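PDB 4ECG: putative iron-regulated protein A from Parabacteroides distasonis ATCC 8503, which is of unknown function but binds calcium in the crystal and, as an imelysin-like putative iron-regulated protein, may be a metalloendopeptidase. Local coordinates for residues Y48-T53 and G301-D306; P87-E92 and L285-N290. All coordinates share one frame; numbering follows the deposited sequence.

In the fold
Both contacts bring the chain's early helices against helix 284-300 and the loop that follows it, and along the chain contact 2 is nested inside the loop closed by contact 1. Their centres lie about 12 Å apart, with contact 2 deep in the molecule, about 5 Å from the chain centre, and contact 1 nearer the surface, about 13 Å from it. Arg303 joins them: its NH2 probably hydrogen-bonds to Gln90 OE1 at 2.9 Å. Asp50 OD2 also rests on Pro87 CB, 3.6 Å away. The calcium ion belongs to contact 2; the side chain of Arg303 stays about 12 Å from that of its ligand Glu92.

Contact 1 (Y48-T53 and G301-D306); sequences YKDMLT and GGRDLD
A type II beta turn from Gly302 to Leu305, in the loop that follows helix 284-300 of the imelysin-like helical fold, carries Arg303, whose guanidinium reaches across to Asp50 on helix 29-68. The backbones stay well apart, 10.9 Å between Asp50 CA and Arg303 CA, so the link is made by two side chains and buries just 80 Å². It consists of a salt bridge, Arg303 NH1 to Asp50 OD2 at 2.9 Å, with a nearly straight N-H...O angle of 165°. The oxygen sits at the edge of the guanidinium, close to its plane, whereas the guanidinium meets the carboxylate from above its plane, the two flat groups being turned 54° apart. This is a one-point grip and not a two-pronged one: Arg303 NH2 turns to Gln90, and Asp50 OD1 pairs with Lys54 on its own helix. Arg303 is bent at its third torsion (chi3 69°), which swings the guanidinium off the line of its CB-CG-CD chain. Asp304 N donates to Asn297 OD1, which ties the turn to helix 284-300; a side chain at Gly302 would run into Leu305 CD1. A methionine in place of Arg303 would probably leave Asp50 OD2 without its charged mate across the contact and Gln90 OE1 without this donor, removing this tie between the loop and helix 29-68. The fit is close beyond the charged atoms too, since Arg303 NH1 also lies 3.2 Å from Asp50 CB.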
ATOM      1  N   TYR A  48      -4.474   4.298  -9.689  1.00 49.77           N
ATOM      2  CA  TYR A  48      -5.708   3.595  -9.420  1.00 45.14           C
ATOM      3  C   TYR A  48      -6.268   3.036 -10.719  1.00 47.25           C
ATOM      4  O   TYR A  48      -6.830   1.972 -10.739  1.00 47.88           O
ATOM      5  CB  TYR A  48      -6.699   4.562  -8.771  1.00 46.52           C
ATOM      6  CG  TYR A  48      -6.439   4.908  -7.308  1.00 46.94           C
ATOM      7  CD1 TYR A  48      -5.946   3.979  -6.425  1.00 48.17           C
ATOM      8  CD2 TYR A  48      -6.762   6.137  -6.798  1.00 47.65           C
ATOM      9  CE1 TYR A  48      -5.733   4.279  -5.072  1.00 48.17           C
ATOM     10  CE2 TYR A  48      -6.547   6.457  -5.439  1.00 50.05           C
ATOM     11  CZ  TYR A  48      -6.057   5.509  -4.573  1.00 48.95           C
ATOM     12  OH  TYR A  48      -5.836   5.784  -3.236  1.00 50.52           O
ATOM     13  N   LYS A  49      -6.129   3.754 -11.815  1.00 51.24           N
ATOM     14  CA  LYS A  49      -6.570   3.253 -13.123  1.00 57.12           C
ATOM     15  C   LYS A  49      -5.784   2.003 -13.508  1.00 51.62           C
ATOM     16  O   LYS A  49      -6.322   1.073 -14.067  1.00 51.15           O
ATOM     17  CB  LYS A  49      -6.422   4.373 -14.185  1.00 62.45           C
ATOM     18  CG  LYS A  49      -6.487   3.995 -15.665  1.00 67.96           C
ATOM     19  CD  LYS A  49      -7.908   3.777 -16.188  1.00 77.59           C
ATOM     20  CE  LYS A  49      -7.973   3.703 -17.733  1.00 83.75           C
ATOM     21  NZ  LYS A  49      -7.629   4.993 -18.437  1.00 78.28           N
ATOM     22  N   ASP A  50      -4.496   2.005 -13.232  1.00 51.46           N
ATOM     23  CA  ASP A  50      -3.625   0.875 -13.554  1.00 52.13           C
ATOM     24  C   ASP A  50      -4.069  -0.264 -12.651  1.00 50.34           C
ATOM     25  O   ASP A  50      -4.127  -1.413 -13.084  1.00 46.38           O
ATOM     26  CB  ASP A  50      -2.153   1.247 -13.285  1.00 52.99           C
ATOM     27  CG  ASP A  50      -1.135   0.099 -13.543  1.00 54.62           C
ATOM     28  OD1 ASP A  50      -1.244  -0.629 -14.567  1.00 55.18           O
ATOM     29  OD2 ASP A  50      -0.171  -0.032 -12.719  1.00 55.51           O
HETATM   30  N   MSE A  51      -4.364   0.047 -11.392  1.00 48.75           N
HETATM   31  CA  MSE A  51      -4.923  -0.963 -10.486  1.00 47.50           C
HETATM   32  C   MSE A  51      -6.247  -1.576 -11.057  1.00 47.76           C
HETATM   33  O   MSE A  51      -6.398  -2.795 -11.058  1.00 46.99           O
HETATM   34  CB  MSE A  51      -5.159  -0.395  -9.097  1.00 47.85           C
HETATM   35  CG  MSE A  51      -5.313  -1.500  -8.017  1.00 47.09           C
HETATM   36 SE   MSE A  51      -5.692  -0.719  -6.314  0.75 41.39          SE
HETATM   37  CE  MSE A  51      -6.221  -2.431  -5.490  1.00 42.43           C
ATOM     38  N   LEU A  52      -7.183  -0.761 -11.555  1.00 46.26           N
ATOM     39  CA  LEU A  52      -8.452  -1.316 -12.018  1.00 50.62           C
ATOM     40  C   LEU A  52      -8.168  -2.237 -13.205  1.00 52.83           C
ATOM     41  O   LEU A  52      -8.690  -3.355 -13.251  1.00 53.30           O
ATOM     42  CB  LEU A  52      -9.510  -0.252 -12.356  1.00 50.25           C
ATOM     43  CG  LEU A  52     -10.869  -0.736 -12.898  1.00 51.52           C
ATOM     44  CD1 LEU A  52     -11.549  -1.726 -11.955  1.00 47.93           C
ATOM     45  CD2 LEU A  52     -11.795   0.435 -13.232  1.00 52.98           C
ATOM     46  N   THR A  53      -7.298  -1.798 -14.118  1.00 52.24           N
ATOM     47  CA  THR A  53      -6.981  -2.584 -15.314  1.00 51.46           C
ATOM     48  C   THR A  53      -6.382  -3.912 -14.842  1.00 50.24           C
ATOM     49  O   THR A  53      -6.829  -4.965 -15.263  1.00 48.95           O
ATOM     50  CB  THR A  53      -6.045  -1.837 -16.302  1.00 53.61           C
ATOM     51  OG1 THR A  53      -6.677  -0.633 -16.782  1.00 52.80           O
ATOM     52  CG2 THR A  53      -5.673  -2.726 -17.489  1.00 49.62           C
ATOM     53  N   GLY A 301       6.163  13.877  -8.376  1.00 53.78           N
ATOM     54  CA  GLY A 301       5.034  14.307  -9.193  1.00 54.52           C
ATOM     55  C   GLY A 301       4.735  13.513 -10.441  1.00 54.00           C
ATOM     56  O   GLY A 301       4.173  14.048 -11.372  1.00 59.32           O
ATOM     57  N   GLY A 302       5.083  12.230 -10.448  1.00 53.68           N
ATOM     58  CA  GLY A 302       4.662  11.308 -11.513  1.00 54.82           C
ATOM     59  C   GLY A 302       5.017   9.864 -11.167  1.00 54.65           C
ATOM     60  O   GLY A 302       5.887   9.623 -10.342  1.00 55.70           O
ATOM     61  N   ARG A 303       4.343   8.890 -11.749  1.00 57.04           N
ATOM     62  CA  ARG A 303       4.776   7.485 -11.530  1.00 59.40           C
ATOM     63  C   ARG A 303       6.206   7.217 -12.074  1.00 57.32           C
ATOM     64  O   ARG A 303       6.559   7.634 -13.181  1.00 57.08           O
ATOM     65  CB  ARG A 303       3.811   6.516 -12.168  1.00 60.97           C
ATOM     66  CG  ARG A 303       2.355   6.683 -11.771  1.00 62.40           C
ATOM     67  CD  ARG A 303       1.604   5.447 -12.227  1.00 67.79           C
ATOM     68  NE  ARG A 303       2.025   4.285 -11.416  1.00 76.32           N
ATOM     69  CZ  ARG A 303       1.514   3.053 -11.475  1.00 72.05           C
ATOM     70  NH1 ARG A 303       0.539   2.769 -12.295  1.00 72.96           N
ATOM     71  NH2 ARG A 303       1.981   2.098 -10.696  1.00 74.80           N
ATOM     72  N   ASP A 304       7.039   6.577 -11.255  1.00 58.84           N
ATOM     73  CA  ASP A 304       8.382   6.168 -11.661  1.00 64.54           C
ATOM     74  C   ASP A 304       9.300   7.370 -11.975  1.00 63.67           C
ATOM     75  O   ASP A 304      10.369   7.196 -12.524  1.00 57.75           O
ATOM     76  CB  ASP A 304       8.326   5.188 -12.860  1.00 66.01           C
ATOM     77  CG  ASP A 304       7.811   3.749 -12.463  1.00 72.78           C
ATOM     78  OD1 ASP A 304       7.881   3.357 -11.255  1.00 66.06           O
ATOM     79  OD2 ASP A 304       7.374   2.993 -13.382  1.00 81.54           O
ATOM     80  N   LEU A 305       8.896   8.574 -11.580  1.00 59.09           N
ATOM     81  CA  LEU A 305       9.782   9.717 -11.723  1.00 59.66           C
ATOM     82  C   LEU A 305      10.820   9.780 -10.586  1.00 56.06           C
ATOM     83  O   LEU A 305      10.629   9.259  -9.495  1.00 56.62           O
ATOM     84  CB  LEU A 305       8.985  11.020 -11.786  1.00 57.10           C
ATOM     85  CG  LEU A 305       7.989  11.195 -12.935  1.00 61.64           C
ATOM     86  CD1 LEU A 305       7.524  12.662 -13.048  1.00 57.27           C
ATOM     87  CD2 LEU A 305       8.582  10.690 -14.257  1.00 60.47           C
ATOM     88  N   ASP A 306      11.906  10.460 -10.854  1.00 54.73           N
ATOM     89  CA  ASP A 306      12.936  10.710  -9.862  1.00 57.98           C
ATOM     90  C   ASP A 306      13.492  12.130 -10.031  1.00 55.89           C
ATOM     91  O   ASP A 306      12.971  12.886 -10.835  1.00 54.04           O
ATOM     92  CB  ASP A 306      14.025   9.625  -9.931  1.00 56.97           C
ATOM     93  CG  ASP A 306      14.845   9.672 -11.202  1.00 59.73           C
ATOM     94  OD1 ASP A 306      14.930  10.711 -11.914  1.00 66.07           O
ATOM     95  OD2 ASP A 306      15.472   8.645 -11.455  1.00 64.44           O
TER

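Contact 2 (P87-E92 and L285-N290); sequences PWEQSE and LDDYKN. With CA (calcium ion), chain F.
This is a buried polar contact between two helices near the centre of the chain: Glu89 and Gln90, where helix 71-89 runs out into a type I beta turn, pack against Asp287 and Asn290, about one turn apart on helix 284-300. The backbones come close, 5.0 Å from Gln90 CA to Asn290 CA, and 238 Å² is buried. The hydrogen bond across the contact runs from Gln90 NE2 to Asn290 OD1 at 2.7 Å, with an N-H...O angle of 154°. The donor comes from above the carbonyl plane of Asn290, and the two amides are turned 72° apart. Extended beyond CG (chi2 -169°), Gln90 reaches NE2 to Asn290 OD1, while its OE1 is held by Arg303, so both ends of the amide are engaged. Beside this bond the aliphatic parts touch, Glu89 CB lying 3.8 Å from Asn290 CB.

Glu89 then bends back at chi2, bringing OE1 within 3.6 Å of Asp287 CB. The two carboxylates are near each other without bonding. Arg85 forms a salt bridge with Asp287 OD1 and a long, weak pair with Glu89 OE2, and so probably offsets the like charges; Asn283 and Ser278 also bond to Asp287. Glu89 OE2 also approaches Glu92 OE2, an acceptor facing an acceptor; the calcium ion would be expected to ease this. The metal is bound by Glu92 OE2 and by Asp109, whereas Glu89 OE2, 3.3 Å from it, is close but not a ligand in this chain. Glu89 and Glu277 do belong to the same calcium site as seen for this protein, so the arrangement is that of an acidic metal site set in the helical core of an imelysin-like fold.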
ATOM      1  N   PRO A  87       0.487  -1.788  -8.089  1.00 44.46           N
ATOM      2  CA  PRO A  87      -0.079  -0.434  -7.982  1.00 45.77           C
ATOM      3  C   PRO A  87      -0.808  -0.182  -6.686  1.00 44.88           C
ATOM      4  O   PRO A  87      -0.834   0.943  -6.205  1.00 43.38           O
ATOM      5  CB  PRO A  87      -1.016  -0.317  -9.199  1.00 45.58           C
ATOM      6  CG  PRO A  87      -1.254  -1.699  -9.621  1.00 45.78           C
ATOM      7  CD  PRO A  87      -0.005  -2.482  -9.266  1.00 43.53           C
ATOM      8  N   TRP A  88      -1.370  -1.225  -6.109  1.00 46.05           N
ATOM      9  CA  TRP A  88      -2.023  -1.063  -4.845  1.00 46.40           C
ATOM     10  C   TRP A  88      -0.994  -0.665  -3.799  1.00 47.48           C
ATOM     11  O   TRP A  88      -1.240   0.227  -3.005  1.00 45.76           O
ATOM     12  CB  TRP A  88      -2.755  -2.338  -4.426  1.00 46.97           C
ATOM     13  CG  TRP A  88      -3.164  -2.347  -2.978  1.00 46.88           C
ATOM     14  CD1 TRP A  88      -2.695  -3.180  -2.003  1.00 50.54           C
ATOM     15  CD2 TRP A  88      -4.119  -1.474  -2.299  1.00 45.52           C
ATOM     16  NE1 TRP A  88      -3.265  -2.904  -0.818  1.00 52.41           N
ATOM     17  CE2 TRP A  88      -4.133  -1.893  -0.925  1.00 48.92           C
ATOM     18  CE3 TRP A  88      -4.928  -0.438  -2.689  1.00 51.85           C
ATOM     19  CZ2 TRP A  88      -4.902  -1.274   0.032  1.00 49.57           C
ATOM     20  CZ3 TRP A  88      -5.720   0.191  -1.722  1.00 55.41           C
ATOM     21  CH2 TRP A  88      -5.698  -0.216  -0.394  1.00 52.72           C
ATOM     22  N   GLU A  89       0.154  -1.316  -3.767  1.00 43.81           N
ATOM     23  CA  GLU A  89       1.121  -0.991  -2.740  1.00 44.37           C
ATOM     24  C   GLU A  89       1.804   0.347  -3.065  1.00 44.93           C
ATOM     25  O   GLU A  89       2.205   1.068  -2.159  1.00 43.64           O
ATOM     26  CB  GLU A  89       2.161  -2.102  -2.595  1.00 43.44           C
ATOM     27  CG  GLU A  89       1.687  -3.386  -1.994  1.00 49.00           C
ATOM     28  CD  GLU A  89       1.184  -3.248  -0.571  1.00 52.36           C
ATOM     29  OE1 GLU A  89       1.960  -3.021   0.365  1.00 60.75           O
ATOM     30  OE2 GLU A  89      -0.015  -3.398  -0.379  1.00 65.10           O
ATOM     31  N   GLN A  90       1.916   0.665  -4.359  1.00 42.83           N
ATOM     32  CA  GLN A  90       2.380   1.963  -4.825  1.00 44.48           C
ATOM     33  C   GLN A  90       1.384   3.080  -4.540  1.00 50.14           C
ATOM     34  O   GLN A  90       1.632   4.240  -4.895  1.00 45.68           O
ATOM     35  CB  GLN A  90       2.779   1.918  -6.313  1.00 46.03           C
ATOM     36  CG  GLN A  90       4.034   1.070  -6.519  1.00 48.29           C
ATOM     37  CD  GLN A  90       4.660   1.173  -7.893  1.00 49.24           C
ATOM     38  OE1 GLN A  90       4.106   1.744  -8.798  1.00 45.92           O
ATOM     39  NE2 GLN A  90       5.818   0.582  -8.038  1.00 45.68           N
ATOM     40  N   SER A  91       0.292   2.765  -3.830  1.00 51.32           N
ATOM     41  CA  SER A  91      -0.727   3.771  -3.547  1.00 48.73           C
ATOM     42  C   SER A  91      -0.887   4.045  -2.079  1.00 44.80           C
ATOM     43  O   SER A  91      -1.748   4.837  -1.693  1.00 48.14           O
ATOM     44  CB  SER A  91      -2.071   3.349  -4.140  1.00 48.20           C
ATOM     45  OG  SER A  91      -2.740   2.456  -3.288  1.00 46.80           O
ATOM     46  N   GLU A  92      -0.043   3.437  -1.256  1.00 43.89           N
ATOM     47  CA  GLU A  92      -0.185   3.569   0.186  1.00 43.36           C
ATOM     48  C   GLU A  92       0.306   4.901   0.737  1.00 46.75           C
ATOM     49  O   GLU A  92       0.074   5.178   1.934  1.00 45.88           O
ATOM     50  CB  GLU A  92       0.415   2.379   0.941  1.00 48.11           C
ATOM     51  CG  GLU A  92      -0.447   1.110   0.792  1.00 61.05           C
ATOM     52  CD  GLU A  92      -0.215   0.021   1.849  1.00 68.33           C
ATOM     53  OE1 GLU A  92       0.116   0.344   3.015  1.00 71.65           O
ATOM     54  OE2 GLU A  92      -0.417  -1.175   1.496  1.00 79.55           O
ATOM     55  N   LEU A 285       9.002  -8.063   0.630  1.00 43.25           N
ATOM     56  CA  LEU A 285       9.994  -7.048   0.232  1.00 44.49           C
ATOM     57  C   LEU A 285       9.567  -6.253  -0.988  1.00 41.46           C
ATOM     58  O   LEU A 285       9.800  -5.062  -1.022  1.00 41.25           O
ATOM     59  CB  LEU A 285      11.390  -7.654   0.021  1.00 43.56           C
ATOM     60  CG  LEU A 285      12.014  -8.251   1.302  1.00 46.15           C
ATOM     61  CD1 LEU A 285      13.297  -9.005   0.981  1.00 47.04           C
ATOM     62  CD2 LEU A 285      12.208  -7.181   2.384  1.00 41.17           C
ATOM     63  N   ASP A 286       8.941  -6.869  -1.981  1.00 41.88           N
ATOM     64  CA  ASP A 286       8.384  -6.072  -3.109  1.00 47.22           C
ATOM     65  C   ASP A 286       7.311  -5.092  -2.574  1.00 45.71           C
ATOM     66  O   ASP A 286       7.280  -3.909  -2.952  1.00 43.23           O
ATOM     67  CB  ASP A 286       7.736  -6.952  -4.217  1.00 56.46           C
ATOM     68  CG  ASP A 286       8.745  -7.614  -5.132  1.00 61.26           C
ATOM     69  OD1 ASP A 286       9.699  -6.950  -5.576  1.00 72.93           O
ATOM     70  OD2 ASP A 286       8.544  -8.813  -5.431  1.00 76.63           O
ATOM     71  N   ASP A 287       6.451  -5.564  -1.673  1.00 39.94           N
ATOM     72  CA  ASP A 287       5.441  -4.674  -1.081  1.00 41.34           C
ATOM     73  C   ASP A 287       6.112  -3.479  -0.429  1.00 42.27           C
ATOM     74  O   ASP A 287       5.771  -2.334  -0.717  1.00 41.13           O
ATOM     75  CB  ASP A 287       4.595  -5.384  -0.043  1.00 42.60           C
ATOM     76  CG  ASP A 287       3.656  -6.485  -0.636  1.00 45.02           C
ATOM     77  OD1 ASP A 287       3.503  -6.602  -1.878  1.00 49.99           O
ATOM     78  OD2 ASP A 287       3.078  -7.227   0.187  1.00 45.68           O
ATOM     79  N   TYR A 288       7.101  -3.738   0.427  1.00 41.84           N
ATOM     80  CA  TYR A 288       7.662  -2.652   1.213  1.00 42.27           C
ATOM     81  C   TYR A 288       8.366  -1.622   0.340  1.00 44.17           C
ATOM     82  O   TYR A 288       8.187  -0.422   0.532  1.00 47.90           O
ATOM     83  CB  TYR A 288       8.594  -3.131   2.313  1.00 43.62           C
ATOM     84  CG  TYR A 288       8.112  -4.283   3.201  1.00 41.15           C
ATOM     85  CD1 TYR A 288       6.787  -4.477   3.498  1.00 39.75           C
ATOM     86  CD2 TYR A 288       9.025  -5.150   3.751  1.00 43.96           C
ATOM     87  CE1 TYR A 288       6.364  -5.527   4.312  1.00 40.49           C
ATOM     88  CE2 TYR A 288       8.620  -6.190   4.576  1.00 48.61           C
ATOM     89  CZ  TYR A 288       7.284  -6.389   4.825  1.00 45.72           C
ATOM     90  OH  TYR A 288       6.917  -7.468   5.579  1.00 45.21           O
ATOM     91  N   LYS A 289       9.165  -2.096  -0.612  1.00 49.91           N
ATOM     92  CA  LYS A 289       9.746  -1.264  -1.643  1.00 49.66           C
ATOM     93  C   LYS A 289       8.664  -0.478  -2.372  1.00 48.33           C
ATOM     94  O   LYS A 289       8.838   0.736  -2.631  1.00 43.47           O
ATOM     95  CB  LYS A 289      10.568  -2.119  -2.665  1.00 54.97           C
ATOM     96  CG  LYS A 289      11.094  -1.364  -3.881  1.00 58.17           C
ATOM     97  CD  LYS A 289      11.240  -2.258  -5.114  1.00 66.32           C
ATOM     98  CE  LYS A 289       9.934  -2.370  -5.882  1.00 69.69           C
ATOM     99  NZ  LYS A 289      10.014  -3.391  -6.948  1.00 74.55           N
ATOM    100  N   ASN A 290       7.561  -1.148  -2.735  1.00 44.44           N
ATOM    101  CA  ASN A 290       6.536  -0.421  -3.507  1.00 43.43           C
ATOM    102  C   ASN A 290       5.866   0.678  -2.659  1.00 43.55           C
ATOM    103  O   ASN A 290       5.580   1.757  -3.179  1.00 43.47           O
ATOM    104  CB  ASN A 290       5.531  -1.363  -4.154  1.00 39.96           C
ATOM    105  CG  ASN A 290       6.079  -2.011  -5.423  1.00 43.66           C
ATOM    106  OD1 ASN A 290       6.692  -1.328  -6.274  1.00 42.73           O
ATOM    107  ND2 ASN A 290       5.786  -3.315  -5.603  1.00 41.16           N
TER
HETATM  108 CA    CA F 504      -0.789  -3.521   2.878  1.00 93.49          CA